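Local structure of bifunctional protein PutA (Bdellovibrio bacteriovorus, 5UR2) at residues Val495-Val500 against Ser670-Trp675; Ile527-Thr532 against Pro695-Glu700. The protein probably catalyses both steps of proline degradation to glutamate, coupling a flavin-dependent proline dehydrogenase with an NAD-dependent glutamate semialdehyde dehydrogenase. All blocks are in the same frame, centred on the assembly; numbering follows the deposited sequence.

Contact 1: Val495-Val500 against Ser670-Trp675; sequences VNVNIV and STVVAW
Trp675 N donates to Thr671 O at 2.7 Å, closing the first turn of helix 671-684 and bringing both residues onto the side that meets Val497. This helix is the connection of a beta-alpha-beta crossover between the parallel strands 661-665 and 691-693 of the Rossmann-type domain of the aldehyde dehydrogenase fold, whereas Val495-Val500 belongs to a separate small mixed sheet. The short strand and helix axes approach to 9.1 Å and are inclined at 74°. With CG anti to the backbone N (chi1 166°), the Trp675 indole lies across the strand, its width from NE1 to CZ3 running along it from Val495 to Asn498. Val497 sits over one face of it, CG2 placed 3.8 Å from the centroid of the five-membered ring and 22° off the normal, a CH-pi contact, with Asn498 N over the same face. The other methyl, Val497 CG1, touches CE3 of Trp675 at 3.5 Å, and both branches also touch the tryptophan CB. Further out, Asn498 O comes within 3.3 Å of Trp675 CZ3 as a packing contact; the amide of Asn498 is engaged by Glu505. Val495 CG1 lies near NE1 and CD1 of Trp675, and its CB meets Val672 CG1, while Val672 CG2 approaches Val497 CG2. Phe693 from strand 691-693 packs against both Val497 and Trp675. The carboxylate of Glu582 accepts from Val672 N and Val673 N at the helix start. With Thr671 OG1 bonded to Ala667 O, its CG2 faces the strand and meets Val497 CG1 at 3.9 Å. At the far end of the indole Val500 CG2 touches Trp675 CZ3 at 3.8 Å.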
loop_
_atom_site.group_PDB
_atom_site.type_symbol
_atom_site.label_atom_id
_atom_site.label_comp_id
_atom_site.label_asym_id
_atom_site.label_seq_id
_atom_site.Cartn_x
_atom_site.Cartn_y
_atom_site.Cartn_z
ATOM N N VAL B 495 21.973 -30.702 24.064
ATOM C CA VAL B 495 20.921 -29.820 24.562
ATOM C C VAL B 495 19.612 -30.599 24.621
ATOM O O VAL B 495 19.167 -31.159 23.615
ATOM C CB VAL B 495 20.793 -28.578 23.672
ATOM C CG1 VAL B 495 19.677 -27.683 24.163
ATOM C CG2 VAL B 495 22.131 -27.831 23.649
ATOM N N ASN B 496 19.024 -30.682 25.810
ATOM C CA ASN B 496 17.722 -31.309 25.992
ATOM C C ASN B 496 16.631 -30.285 25.710
ATOM O O ASN B 496 16.537 -29.269 26.403
ATOM C CB ASN B 496 17.592 -31.865 27.406
ATOM C CG ASN B 496 18.551 -32.993 27.660
ATOM O OD1 ASN B 496 18.341 -34.107 27.182
ATOM N ND2 ASN B 496 19.629 -32.712 28.395
ATOM N N VAL B 497 15.814 -30.545 24.692
ATOM C CA VAL B 497 14.799 -29.604 24.239
ATOM C C VAL B 497 13.432 -30.147 24.618
ATOM O O VAL B 497 13.098 -31.296 24.307
ATOM C CB VAL B 497 14.901 -29.338 22.729
ATOM C CG1 VAL B 497 13.714 -28.505 22.263
ATOM C CG2 VAL B 497 16.216 -28.599 22.407
ATOM N N ASN B 498 12.643 -29.313 25.279
ATOM C CA ASN B 498 11.300 -29.674 25.696
ATOM C C ASN B 498 10.274 -28.984 24.817
ATOM O O ASN B 498 10.542 -27.949 24.203
ATOM C CB ASN B 498 11.059 -29.298 27.160
ATOM C CG ASN B 498 11.809 -30.188 28.107
ATOM O OD1 ASN B 498 11.914 -31.397 27.876
ATOM N ND2 ASN B 498 12.330 -29.607 29.192
ATOM N N ILE B 499 9.091 -29.595 24.756
ATOM C CA ILE B 499 7.913 -28.926 24.228
ATOM C C ILE B 499 7.524 -27.795 25.171
ATOM O O ILE B 499 7.653 -27.921 26.398
ATOM C CB ILE B 499 6.773 -29.947 24.083
ATOM C CG1 ILE B 499 7.230 -31.137 23.253
ATOM C CG2 ILE B 499 5.549 -29.311 23.462
ATOM C CD1 ILE B 499 6.558 -32.439 23.674
ATOM N N VAL B 500 7.037 -26.680 24.620
ATOM C CA VAL B 500 6.616 -25.549 25.446
ATOM C C VAL B 500 5.223 -25.106 25.027
ATOM O O VAL B 500 5.050 -24.538 23.945
ATOM C CB VAL B 500 7.587 -24.368 25.369
ATOM C CG1 VAL B 500 7.128 -23.300 26.337
ATOM C CG2 VAL B 500 8.990 -24.830 25.709
ATOM N N SER B 670 16.730 -28.788 13.010
ATOM C CA SER B 670 17.126 -27.496 13.540
ATOM C C SER B 670 16.274 -27.081 14.745
ATOM O O SER B 670 16.058 -25.886 14.980
ATOM C CB SER B 670 17.086 -26.440 12.428
ATOM O OG SER B 670 15.804 -26.349 11.832
ATOM N N THR B 671 15.850 -28.046 15.564
ATOM C CA THR B 671 15.005 -27.714 16.707
ATOM C C THR B 671 15.794 -27.117 17.872
ATOM O O THR B 671 15.242 -26.321 18.639
ATOM C CB THR B 671 14.210 -28.946 17.129
ATOM O OG1 THR B 671 13.352 -29.331 16.045
ATOM C CG2 THR B 671 13.366 -28.660 18.372
ATOM N N VAL B 672 17.078 -27.441 18.019
ATOM C CA VAL B 672 17.881 -26.723 19.015
ATOM C C VAL B 672 17.918 -25.229 18.699
ATOM O O VAL B 672 17.804 -24.385 19.600
ATOM C CB VAL B 672 19.299 -27.317 19.117
ATOM C CG1 VAL B 672 20.118 -26.551 20.126
ATOM C CG2 VAL B 672 19.230 -28.768 19.515
ATOM N N VAL B 673 18.039 -24.869 17.418
ATOM C CA VAL B 673 17.978 -23.449 17.059
ATOM C C VAL B 673 16.632 -22.864 17.462
ATOM O O VAL B 673 16.549 -21.789 18.074
ATOM C CB VAL B 673 18.243 -23.254 15.553
ATOM C CG1 VAL B 673 17.968 -21.800 15.126
ATOM C CG2 VAL B 673 19.675 -23.628 15.214
ATOM N N ALA B 674 15.554 -23.567 17.124
ATOM C CA ALA B 674 14.216 -23.049 17.395
ATOM C C ALA B 674 13.926 -22.997 18.889
ATOM O O ALA B 674 13.159 -22.141 19.349
ATOM C CB ALA B 674 13.184 -23.890 16.661
ATOM N N TRP B 675 14.500 -23.930 19.646
ATOM C CA TRP B 675 14.412 -23.883 21.100
ATOM C C TRP B 675 14.993 -22.579 21.626
ATOM O O TRP B 675 14.380 -21.910 22.469
ATOM C CB TRP B 675 15.125 -25.116 21.654
ATOM C CG TRP B 675 15.477 -25.185 23.118
ATOM C CD1 TRP B 675 16.731 -25.098 23.655
ATOM C CD2 TRP B 675 14.589 -25.454 24.214
ATOM N NE1 TRP B 675 16.679 -25.283 25.022
ATOM C CE2 TRP B 675 15.375 -25.500 25.388
ATOM C CE3 TRP B 675 13.204 -25.655 24.317
ATOM C CZ2 TRP B 675 14.820 -25.724 26.653
ATOM C CZ3 TRP B 675 12.656 -25.884 25.574
ATOM C CH2 TRP B 675 13.463 -25.907 26.726
#

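Contact 2: Ile527-Thr532 against Pro695-Glu700; sequences IQMATT and PGYGEE
The turn that leads from strand 691-693 into helix 698-707 of the Rossmann-type domain, Pro695-Tyr697, is pinned to the chain leaving strand 523-528. Ala530 N donates to Pro695 O at 3.0 Å with an N-H...O angle of 164°. Beside this bond Pro695 lies against the strand end, its CB 3.7 Å from Ile527 CG2. Met529, bent at both chi2 and chi3, curls its thioether past Gly696, with SD 3.6 Å from Gly696 CA, and sets its methyl over the Tyr697 ring. Met529 CE stands 3.5 Å from the ring centroid and 11° off the normal, nearly above the centre, while SD is farther up at 4.9 Å, a Met-aromatic contact in which the methyl does the touching. One water bridges the two segments: it donates to Ala530 O and to Glu700 OE1, both at 2.8 Å, and accepts from Tyr697 N at 3.0 Å. The extended Glu700 side chain points out from the helix start toward 527-532, where OE1 meets the water and CG packs on Thr532 CG2. Gly696 O is taken by Lys665 NZ, from strand 661-665. The turn thus held is a strand-to-helix connection of the Rossmann-type beta-alpha-beta topology, here linking strand 691-693 to helix 698-707.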
loop_
_atom_site.group_PDB
_atom_site.type_symbol
_atom_site.label_atom_id
_atom_site.label_comp_id
_atom_site.label_asym_id
_atom_site.label_seq_id
_atom_site.Cartn_x
_atom_site.Cartn_y
_atom_site.Cartn_z
ATOM N N ILE B 527 15.654 -34.255 21.368
ATOM C CA ILE B 527 14.419 -33.490 21.182
ATOM C C ILE B 527 13.230 -34.306 21.658
ATOM O O ILE B 527 12.979 -35.396 21.135
ATOM C CB ILE B 527 14.207 -33.097 19.711
ATOM C CG1 ILE B 527 15.504 -32.587 19.067
ATOM C CG2 ILE B 527 13.029 -32.136 19.600
ATOM C CD1 ILE B 527 16.121 -31.400 19.758
ATOM N N GLN B 528 12.470 -33.761 22.610
ATOM C CA GLN B 528 11.152 -34.307 22.937
ATOM C C GLN B 528 10.231 -34.105 21.736
ATOM O O GLN B 528 9.939 -32.963 21.367
ATOM C CB GLN B 528 10.559 -33.597 24.164
ATOM C CG GLN B 528 11.338 -33.750 25.479
ATOM C CD GLN B 528 11.306 -35.177 26.038
ATOM O OE1 GLN B 528 10.279 -35.867 25.979
ATOM N NE2 GLN B 528 12.438 -35.623 26.573
ATOM N N MET B 529 9.752 -35.201 21.142
ATOM C CA MET B 529 8.907 -35.158 19.951
ATOM C C MET B 529 7.454 -35.325 20.376
ATOM O O MET B 529 7.078 -36.367 20.920
ATOM C CB MET B 529 9.309 -36.242 18.952
ATOM C CG MET B 529 10.778 -36.176 18.530
ATOM S SD MET B 529 11.174 -34.661 17.624
ATOM C CE MET B 529 10.983 -35.231 15.940
ATOM N N ALA B 530 6.643 -34.308 20.108
ATOM C CA ALA B 530 5.325 -34.222 20.710
ATOM C C ALA B 530 4.362 -35.268 20.155
ATOM O O ALA B 530 4.470 -35.705 19.009
ATOM C CB ALA B 530 4.751 -32.827 20.483
ATOM N N THR B 531 3.388 -35.643 20.987
ATOM C CA THR B 531 2.263 -36.474 20.589
ATOM C C THR B 531 1.156 -35.624 19.974
ATOM O O THR B 531 1.123 -34.394 20.105
ATOM C CB THR B 531 1.689 -37.228 21.786
ATOM O OG1 THR B 531 1.084 -36.285 22.676
ATOM C CG2 THR B 531 2.794 -37.971 22.535
ATOM N N THR B 532 0.196 -36.307 19.344
ATOM C CA THR B 532 -0.938 -35.592 18.789
ATOM C C THR B 532 -1.803 -35.002 19.896
ATOM O O THR B 532 -2.399 -33.934 19.717
ATOM C CB THR B 532 -1.771 -36.530 17.919
ATOM O OG1 THR B 532 -2.236 -37.602 18.722
ATOM C CG2 THR B 532 -0.911 -37.120 16.829
ATOM N N PRO B 695 7.830 -29.110 18.868
ATOM C CA PRO B 695 8.743 -29.973 18.106
ATOM C C PRO B 695 8.137 -31.352 17.858
ATOM O O PRO B 695 7.282 -31.833 18.611
ATOM C CB PRO B 695 9.983 -30.054 19.008
ATOM C CG PRO B 695 9.460 -29.805 20.379
ATOM C CD PRO B 695 8.334 -28.834 20.227
ATOM N N GLY B 696 8.561 -31.981 16.771
ATOM C CA GLY B 696 8.052 -33.299 16.446
ATOM C C GLY B 696 8.175 -33.593 14.964
ATOM O O GLY B 696 8.827 -32.863 14.217
ATOM N N TYR B 697 7.533 -34.692 14.560
ATOM C CA TYR B 697 7.611 -35.163 13.185
ATOM C C TYR B 697 6.564 -34.445 12.346
ATOM O O TYR B 697 5.406 -34.323 12.758
ATOM C CB TYR B 697 7.412 -36.682 13.110
ATOM C CG TYR B 697 8.495 -37.428 13.843
ATOM C CD1 TYR B 697 9.792 -37.502 13.322
ATOM C CD2 TYR B 697 8.244 -38.012 15.076
ATOM C CE1 TYR B 697 10.814 -38.173 14.016
ATOM C CE2 TYR B 697 9.251 -38.678 15.778
ATOM C CZ TYR B 697 10.536 -38.760 15.242
ATOM O OH TYR B 697 11.532 -39.421 15.941
ATOM N N GLY B 698 6.986 -33.970 11.171
ATOM C CA GLY B 698 6.086 -33.222 10.306
ATOM C C GLY B 698 4.862 -34.010 9.878
ATOM O O GLY B 698 3.757 -33.466 9.810
ATOM N N GLU B 699 5.045 -35.293 9.550
ATOM C CA GLU B 699 3.909 -36.089 9.124
ATOM C C GLU B 699 2.958 -36.389 10.278
ATOM O O GLU B 699 1.860 -36.902 10.037
ATOM C CB GLU B 699 4.387 -37.379 8.439
ATOM C CG GLU B 699 4.849 -38.483 9.384
ATOM C CD GLU B 699 6.358 -38.481 9.612
ATOM O OE1 GLU B 699 6.877 -39.525 10.077
ATOM O OE2 GLU B 699 7.022 -37.446 9.330
ATOM N N GLU B 700 3.340 -36.061 11.513
ATOM C CA GLU B 700 2.520 -36.364 12.676
ATOM C C GLU B 700 1.864 -35.103 13.224
ATOM O O GLU B 700 0.671 -34.879 13.002
ATOM C CB GLU B 700 3.356 -37.013 13.780
ATOM C CG GLU B 700 2.526 -37.657 14.879
ATOM C CD GLU B 700 3.375 -38.396 15.913
ATOM O OE1 GLU B 700 4.612 -38.476 15.745
ATOM O OE2 GLU B 700 2.791 -38.935 16.877
HETATM O O HOH W 1 5.736 -36.017 16.574
#

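In the fold
Contacts 1 and 2 have their centres 12 Å apart and dock two neighbouring strands of one small sheet, 495-501 and 523-528, onto two parts of one crossover region of the Rossmann-type domain: helix 671-684 and the loop that follows strand 691-693. Their segments alternate along the chain. Val497 O and Gln528 N, 3.1 Å apart, probably form a hydrogen bond joining the strands, and Thr671 CG2 packs on Ile527 CG2 at 3.7 Å, so the helix start spans both. Ile499 CD1 meets Ala530 CA at the same separation. Both contacts lie away from the predicted catalytic residues Glu746 and Cys780 and from the modified flavin, and are structural joints of the aldehyde dehydrogenase part of the chain.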